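PDB 4JGI: cobalamin-binding protein from Desulfitobacterium hafniense, which binds methylcobalamin and probably serves as the corrinoid-carrying component of an O-demethylase, holding the cofactor for methyl-group transfer. Local coordinates for residues 94-99 with 145-150; 101-106 with 123-128. All coordinates share one frame; numbering follows the deposited sequence.

Contact 1. Residues 94-99 with 145-150; sequences LATVEG and GLSGVL
Ala95 is gripped through both its backbone polar atoms by the neighbouring parallel strand: its N donates to Gly145 O (3.0 Å) and its O accepts from Ser147 N (2.9 Å). A third bond, from Val97 N to Ser147 O at 3.1 Å, continues the pairing and is nearly straight, 165° at the hydrogen. On one face of the sheet, Leu94 CD1 rests against Gly145 O at 3.5 Å; a side chain on Gly145 would press on that methyl. Further along this face, Thr96 OG1 lies 3.5 Å from Ser147 CB, yet OG1 bonds to His102 O, while Ser147 OG, anti to its own N (chi1 -169°), bonds to N3B of the cofactor. On the face of Ala95 and Leu146, the side chains of Val97 and Leu146 cross at about a right angle, Val97 CG1 3.9 Å from Leu146 CB. Such pairing at the C-terminal end of a parallel sheet, next to the cofactor, is characteristic of the Rossmann-like B12-binding domain. Helix 104-115 packs over the face of Leu94, Thr96 and Ser147, whereas helices 129-139 and 151-166 cover that of Ala95 and Leu146, with strand 119-122 flanking strand 91-96 and strand 174-178 beyond 143-147.

Contact 2. Residues 101-106 with 123-128; sequences LHDIGK and LGIDVP
Gly124 meets the aliphatic end of Lys106, whose CE lies 3.5 Å from Gly124 O. The lysine leaves its helix with CG anti to the backbone N (chi1 174°), then bends at both chi3 and chi4, which carries NZ to a salt bridge with Asp122 OD1. The same carboxylate oxygen accepts Gly124 N, so one aspartate holds both the ammonium group and the backbone N of the loop. Shortened to an alanine, this position would probably leave Asp122 without its charged mate and open a gap beside Gly124 O. Gly124 itself has a positive phi (89°) at which a CB would jam against the preceding carbonyl.

Ile125 follows and reaches across with both branches. Its CG2 sits 3.6 Å from Asp103 CB, and its CD1 meets Leu101 CD2 at 3.8 Å. The carboxylate of Asp103 lies partly along the same CG2 methyl, Asp103 OD2 being 3.8 Å from Ile125 CG2, while OD1 is hydrogen-bonded to N52 of the cofactor. At Asp126 the contact is lighter: its CB lies 3.9 Å from Leu101 CD2, the two side chains running alongside each other in the same direction, while its OD1 takes Gly99 N. The loop then leads into helix 129-139.

Across the contact, the loop packs against the cofactor-bearing turn. His102 NE2 ligates the cobalt, with its ND1 bonded to Asp100 OD1, and Ile104 N, in the first turn of helix 104-115, bonds to O51 of the cofactor. The stretch from Asp100 to Gly105 thus carries the Asp-x-His-x-x-Gly signature of B12-binding Rossmann-like domains, in which a histidine replaces the dimethylbenzimidazole base as lower axial ligand.

Overall arrangement
After the N-terminal helices, the chain enters strand 91-96 and the turn that follows, the first half of contact 1. It runs directly into 101-106; helix 104-115 carries it back so that strand 119-122 runs parallel beside strand 91-96, and the loop 123-128 closes contact 2. Helix 129-139 then leads to strand 143-147, where contact 1 closes the longer loop, with contact 2 nested inside it. Their centres lie about 6 Å apart and they touch directly: Leu123 N probably bonds to Leu94 O at 2.9 Å, and Val149 packs beside His102. Contact 1 joins two adjacent strands; contact 2 ties the cobalt-binding turn to the neighbouring loop, and both lie at the C-terminal end of the parallel sheet, beside the cofactor.

Contact 1. Residues 94-99 with 145-150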
ATOM      1  N   LEU A  94       9.724   2.420  -2.393  1.00 14.53           N
ATOM      2  CA  LEU A  94       9.539   1.448  -1.293  1.00 14.55           C
ATOM      3  C   LEU A  94      10.815   0.699  -1.031  1.00 14.79           C
ATOM      4  O   LEU A  94      11.428   0.236  -1.969  1.00 16.42           O
ATOM      5  CB  LEU A  94       8.409   0.488  -1.686  1.00 17.41           C
ATOM      6  CG  LEU A  94       8.015  -0.628  -0.715  1.00 16.76           C
ATOM      7  CD1 LEU A  94       7.515  -0.022   0.614  1.00 16.75           C
ATOM      8  CD2 LEU A  94       6.925  -1.532  -1.314  1.00 17.81           C
ATOM      9  N   ALA A  95      11.232   0.547   0.228  1.00 15.12           N
ATOM     10  CA  ALA A  95      12.443  -0.190   0.569  1.00 14.38           C
ATOM     11  C   ALA A  95      12.413  -0.726   1.930  1.00 15.91           C
ATOM     12  O   ALA A  95      11.828  -0.118   2.852  1.00 16.18           O
ATOM     13  CB  ALA A  95      13.613   0.812   0.524  1.00 17.84           C
ATOM     14  N   THR A  96      13.045  -1.885   2.109  1.00 15.40           N
ATOM     15  CA  THR A  96      13.448  -2.314   3.388  1.00 16.79           C
ATOM     16  C   THR A  96      14.852  -1.711   3.592  1.00 17.42           C
ATOM     17  O   THR A  96      15.713  -1.871   2.744  1.00 19.73           O
ATOM     18  CB  THR A  96      13.416  -3.845   3.523  1.00 16.74           C
ATOM     19  OG1 THR A  96      12.046  -4.328   3.502  1.00 19.33           O
ATOM     20  CG2 THR A  96      14.124  -4.271   4.782  1.00 21.17           C
ATOM     21  N   VAL A  97      15.015  -0.965   4.668  1.00 17.31           N
ATOM     22  CA  VAL A  97      16.169  -0.109   4.845  1.00 19.10           C
ATOM     23  C   VAL A  97      17.429  -0.844   5.294  1.00 21.63           C
ATOM     24  O   VAL A  97      17.406  -1.956   5.724  1.00 22.73           O
ATOM     25  CB  VAL A  97      15.822   0.966   5.887  1.00 18.30           C
ATOM     26  CG1 VAL A  97      14.701   1.866   5.413  1.00 23.76           C
ATOM     27  CG2 VAL A  97      15.565   0.422   7.276  1.00 23.30           C
ATOM     28  N   GLU A  98      18.529  -0.117   5.209  1.00 22.27           N
ATOM     29  CA  GLU A  98      19.820  -0.597   5.510  1.00 23.16           C
ATOM     30  C   GLU A  98      19.804  -1.192   6.960  1.00 19.63           C
ATOM     31  O   GLU A  98      19.355  -0.614   7.963  1.00 25.04           O
ATOM     32  CB  GLU A  98      20.869   0.533   5.350  1.00 22.42           C
ATOM     33  CG  GLU A  98      22.316   0.048   5.643  1.00 24.80           C
ATOM     34  CD  GLU A  98      23.396   0.945   5.094  1.00 28.54           C
ATOM     35  OE1 GLU A  98      23.605   1.002   3.929  1.00 38.31           O
ATOM     36  OE2 GLU A  98      24.063   1.610   5.924  1.00 53.86           O
ATOM     37  N   GLY A  99      20.345  -2.395   7.021  1.00 24.04           N
ATOM     38  CA  GLY A  99      20.481  -3.111   8.283  1.00 24.94           C
ATOM     39  C   GLY A  99      19.466  -4.207   8.385  1.00 27.22           C
ATOM     40  O   GLY A  99      19.596  -5.036   9.283  1.00 28.41           O
ATOM     41  N   GLY A 145       7.992   4.818   1.251  1.00 15.89           N
ATOM     42  CA  GLY A 145       7.614   3.817   2.254  1.00 15.42           C
ATOM     43  C   GLY A 145       8.847   3.021   2.659  1.00 15.25           C
ATOM     44  O   GLY A 145       9.603   2.529   1.787  1.00 16.47           O
ATOM     45  N   LEU A 146       9.061   2.952   3.950  1.00 14.08           N
ATOM     46  CA  LEU A 146      10.222   2.369   4.546  1.00 15.12           C
ATOM     47  C   LEU A 146       9.805   1.243   5.512  1.00 14.22           C
ATOM     48  O   LEU A 146       8.942   1.444   6.376  1.00 16.85           O
ATOM     49  CB  LEU A 146      11.054   3.357   5.341  1.00 14.69           C
ATOM     50  CG  LEU A 146      11.483   4.609   4.572  1.00 15.64           C
ATOM     51  CD1 LEU A 146      12.154   5.627   5.495  1.00 18.99           C
ATOM     52  CD2 LEU A 146      12.315   4.318   3.396  1.00 18.06           C
ATOM     53  N   SER A 147      10.427   0.082   5.337  1.00 15.52           N
ATOM     54  CA  SER A 147      10.236  -1.116   6.183  1.00 16.50           C
ATOM     55  C   SER A 147      11.476  -1.427   7.016  1.00 16.35           C
ATOM     56  O   SER A 147      12.562  -1.349   6.511  1.00 17.82           O
ATOM     57  CB  SER A 147       9.839  -2.329   5.273  1.00 17.30           C
ATOM     58  OG  SER A 147       9.390  -3.470   6.036  1.00 17.12           O
ATOM     59  N   GLY A 148      11.233  -1.861   8.227  1.00 17.68           N
ATOM     60  CA  GLY A 148      12.305  -2.354   9.044  1.00 20.19           C
ATOM     61  C   GLY A 148      11.815  -2.890  10.346  1.00 17.80           C
ATOM     62  O   GLY A 148      10.726  -2.539  10.824  1.00 19.23           O
ATOM     63  N   VAL A 149      12.710  -3.669  10.991  1.00 21.70           N
ATOM     64  CA  VAL A 149      12.424  -4.188  12.319  1.00 21.73           C
ATOM     65  C   VAL A 149      13.588  -4.023  13.294  1.00 23.15           C
ATOM     66  O   VAL A 149      13.367  -3.593  14.448  1.00 23.87           O
ATOM     67  CB  VAL A 149      11.938  -5.670  12.316  1.00 26.04           C
ATOM     68  CG1 VAL A 149      12.798  -6.460  11.405  1.00 33.43           C
ATOM     69  CG2 VAL A 149      12.023  -6.272  13.740  1.00 27.89           C
ATOM     70  N   LEU A 150      14.778  -4.320  12.893  1.00 23.20           N
ATOM     71  CA  LEU A 150      15.907  -4.210  13.833  1.00 26.37           C
ATOM     72  C   LEU A 150      16.096  -2.745  14.255  1.00 22.86           C
ATOM     73  O   LEU A 150      15.791  -1.814  13.512  1.00 24.88           O
ATOM     74  CB  LEU A 150      17.162  -4.664  13.157  1.00 25.94           C
ATOM     75  CG  LEU A 150      17.193  -6.123  12.641  1.00 37.22           C
ATOM     76  CD1 LEU A 150      18.604  -6.534  12.256  1.00 35.27           C
ATOM     77  CD2 LEU A 150      16.568  -7.062  13.628  1.00 40.31           C
TER

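Contact 2. Residues 101-106 with 123-128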
ATOM      1  N   LEU A 101      16.849  -7.291   6.555  1.00 21.20           N
ATOM      2  CA  LEU A 101      16.597  -8.239   5.462  1.00 21.02           C
ATOM      3  C   LEU A 101      15.134  -8.728   5.424  1.00 22.40           C
ATOM      4  O   LEU A 101      14.793  -9.646   4.588  1.00 22.61           O
ATOM      5  CB  LEU A 101      17.491  -9.473   5.591  1.00 23.69           C
ATOM      6  CG  LEU A 101      18.964  -9.110   5.597  1.00 25.03           C
ATOM      7  CD1 LEU A 101      19.764 -10.375   5.773  1.00 31.26           C
ATOM      8  CD2 LEU A 101      19.443  -8.449   4.340  1.00 30.46           C
ATOM      9  N   HIS A 102      14.287  -8.185   6.252  1.00 20.04           N
ATOM     10  CA  HIS A 102      12.894  -8.632   6.303  1.00 18.84           C
ATOM     11  C   HIS A 102      12.071  -7.994   5.219  1.00 21.91           C
ATOM     12  O   HIS A 102      12.073  -6.746   5.207  1.00 24.91           O
ATOM     13  CB  HIS A 102      12.310  -8.375   7.703  1.00 22.61           C
ATOM     14  CG  HIS A 102      12.995  -9.124   8.812  1.00 23.16           C
ATOM     15  ND1 HIS A 102      14.075  -8.607   9.477  1.00 25.61           N
ATOM     16  CD2 HIS A 102      12.652 -10.241   9.513  1.00 23.07           C
ATOM     17  CE1 HIS A 102      14.456  -9.430  10.435  1.00 27.25           C
ATOM     18  NE2 HIS A 102      13.625 -10.444  10.458  1.00 25.28           N
ATOM     19  N   ASP A 103      11.470  -8.740   4.301  1.00 19.58           N
ATOM     20  CA  ASP A 103      10.641  -8.219   3.232  1.00 18.45           C
ATOM     21  C   ASP A 103       9.306  -8.869   3.038  1.00 17.51           C
ATOM     22  O   ASP A 103       8.531  -8.416   2.203  1.00 16.86           O
ATOM     23  CB  ASP A 103      11.373  -8.201   1.910  1.00 20.58           C
ATOM     24  CG  ASP A 103      11.622  -9.520   1.325  1.00 22.32           C
ATOM     25  OD1 ASP A 103      11.221 -10.556   1.950  1.00 23.21           O
ATOM     26  OD2 ASP A 103      12.236  -9.583   0.173  1.00 26.01           O
ATOM     27  N   ILE A 104       8.944  -9.852   3.864  1.00 17.11           N
ATOM     28  CA  ILE A 104       7.608 -10.434   3.630  1.00 16.82           C
ATOM     29  C   ILE A 104       6.499  -9.410   3.737  1.00 16.31           C
ATOM     30  O   ILE A 104       5.549  -9.350   2.914  1.00 18.61           O
ATOM     31  CB  ILE A 104       7.376 -11.623   4.567  1.00 18.72           C
ATOM     32  CG1 ILE A 104       8.350 -12.732   4.259  1.00 19.63           C
ATOM     33  CG2 ILE A 104       5.916 -12.103   4.578  1.00 18.12           C
ATOM     34  CD1 ILE A 104       8.486 -13.822   5.311  1.00 20.74           C
ATOM     35  N   GLY A 105       6.570  -8.622   4.793  1.00 15.36           N
ATOM     36  CA  GLY A 105       5.581  -7.570   4.999  1.00 17.31           C
ATOM     37  C   GLY A 105       5.562  -6.448   3.975  1.00 15.86           C
ATOM     38  O   GLY A 105       4.512  -6.014   3.446  1.00 16.84           O
ATOM     39  N   LYS A 106       6.745  -5.993   3.670  1.00 16.42           N
ATOM     40  CA  LYS A 106       6.913  -4.967   2.627  1.00 15.67           C
ATOM     41  C   LYS A 106       6.279  -5.468   1.367  1.00 15.23           C
ATOM     42  O   LYS A 106       5.648  -4.704   0.650  1.00 16.91           O
ATOM     43  CB  LYS A 106       8.422  -4.713   2.428  1.00 16.50           C
ATOM     44  CG  LYS A 106       8.704  -3.769   1.253  1.00 21.75           C
ATOM     45  CD  LYS A 106      10.162  -3.518   1.024  1.00 25.45           C
ATOM     46  CE  LYS A 106      10.956  -4.745   0.471  1.00 22.10           C
ATOM     47  NZ  LYS A 106      10.772  -5.233  -0.902  1.00 23.44           N
ATOM     48  N   LEU A 123      12.795  -1.093  -4.155  1.00 17.45           N
ATOM     49  CA  LEU A 123      14.231  -1.094  -4.150  1.00 18.29           C
ATOM     50  C   LEU A 123      14.819  -2.361  -3.478  1.00 20.01           C
ATOM     51  O   LEU A 123      16.022  -2.586  -3.458  1.00 21.08           O
ATOM     52  CB  LEU A 123      14.801   0.153  -3.473  1.00 16.87           C
ATOM     53  CG  LEU A 123      14.380   1.464  -4.168  1.00 17.64           C
ATOM     54  CD1 LEU A 123      14.936   2.623  -3.418  1.00 18.85           C
ATOM     55  CD2 LEU A 123      15.046   1.543  -5.522  1.00 25.37           C
ATOM     56  N   GLY A 124      13.972  -3.182  -2.889  1.00 17.88           N
ATOM     57  CA  GLY A 124      14.391  -4.430  -2.255  1.00 18.02           C
ATOM     58  C   GLY A 124      14.787  -4.325  -0.804  1.00 21.29           C
ATOM     59  O   GLY A 124      14.200  -3.542  -0.072  1.00 17.80           O
ATOM     60  N   ILE A 125      15.801  -5.055  -0.358  1.00 20.04           N
ATOM     61  CA  ILE A 125      16.221  -5.105   1.079  1.00 18.79           C
ATOM     62  C   ILE A 125      17.601  -4.483   1.358  1.00 17.37           C
ATOM     63  O   ILE A 125      18.393  -4.391   0.381  1.00 21.06           O
ATOM     64  CB  ILE A 125      16.168  -6.540   1.623  1.00 21.19           C
ATOM     65  CG1 ILE A 125      17.103  -7.472   0.873  1.00 22.85           C
ATOM     66  CG2 ILE A 125      14.761  -7.101   1.448  1.00 23.47           C
ATOM     67  CD1 ILE A 125      17.113  -8.874   1.396  1.00 30.23           C
ATOM     68  N   ASP A 126      17.879  -4.253   2.602  1.00 21.94           N
ATOM     69  CA  ASP A 126      19.125  -3.677   3.070  1.00 20.53           C
ATOM     70  C   ASP A 126      19.551  -2.499   2.276  1.00 22.18           C
ATOM     71  O   ASP A 126      20.688  -2.360   1.989  1.00 25.62           O
ATOM     72  CB  ASP A 126      20.160  -4.764   3.114  1.00 25.77           C
ATOM     73  CG  ASP A 126      21.431  -4.339   3.921  1.00 30.14           C
ATOM     74  OD1 ASP A 126      21.413  -3.527   4.891  1.00 30.16           O
ATOM     75  OD2 ASP A 126      22.469  -4.863   3.575  1.00 31.18           O
ATOM     76  N   VAL A 127      18.632  -1.625   1.942  1.00 19.37           N
ATOM     77  CA  VAL A 127      18.865  -0.601   0.927  1.00 18.32           C
ATOM     78  C   VAL A 127      19.537   0.631   1.560  1.00 18.28           C
ATOM     79  O   VAL A 127      19.015   1.217   2.489  1.00 18.81           O
ATOM     80  CB  VAL A 127      17.608  -0.104   0.240  1.00 17.32           C
ATOM     81  CG1 VAL A 127      17.891   0.908  -0.811  1.00 20.28           C
ATOM     82  CG2 VAL A 127      16.852  -1.278  -0.356  1.00 18.41           C
ATOM     83  N   PRO A 128      20.723   0.999   1.078  1.00 17.37           N
ATOM     84  CA  PRO A 128      21.389   2.182   1.671  1.00 19.46           C
ATOM     85  C   PRO A 128      20.613   3.496   1.511  1.00 17.46           C
ATOM     86  O   PRO A 128      19.887   3.656   0.530  1.00 16.60           O
ATOM     87  CB  PRO A 128      22.678   2.298   0.849  1.00 20.34           C
ATOM     88  CG  PRO A 128      22.904   0.884   0.319  1.00 18.67           C
ATOM     89  CD  PRO A 128      21.535   0.366   0.035  1.00 19.07           C
TER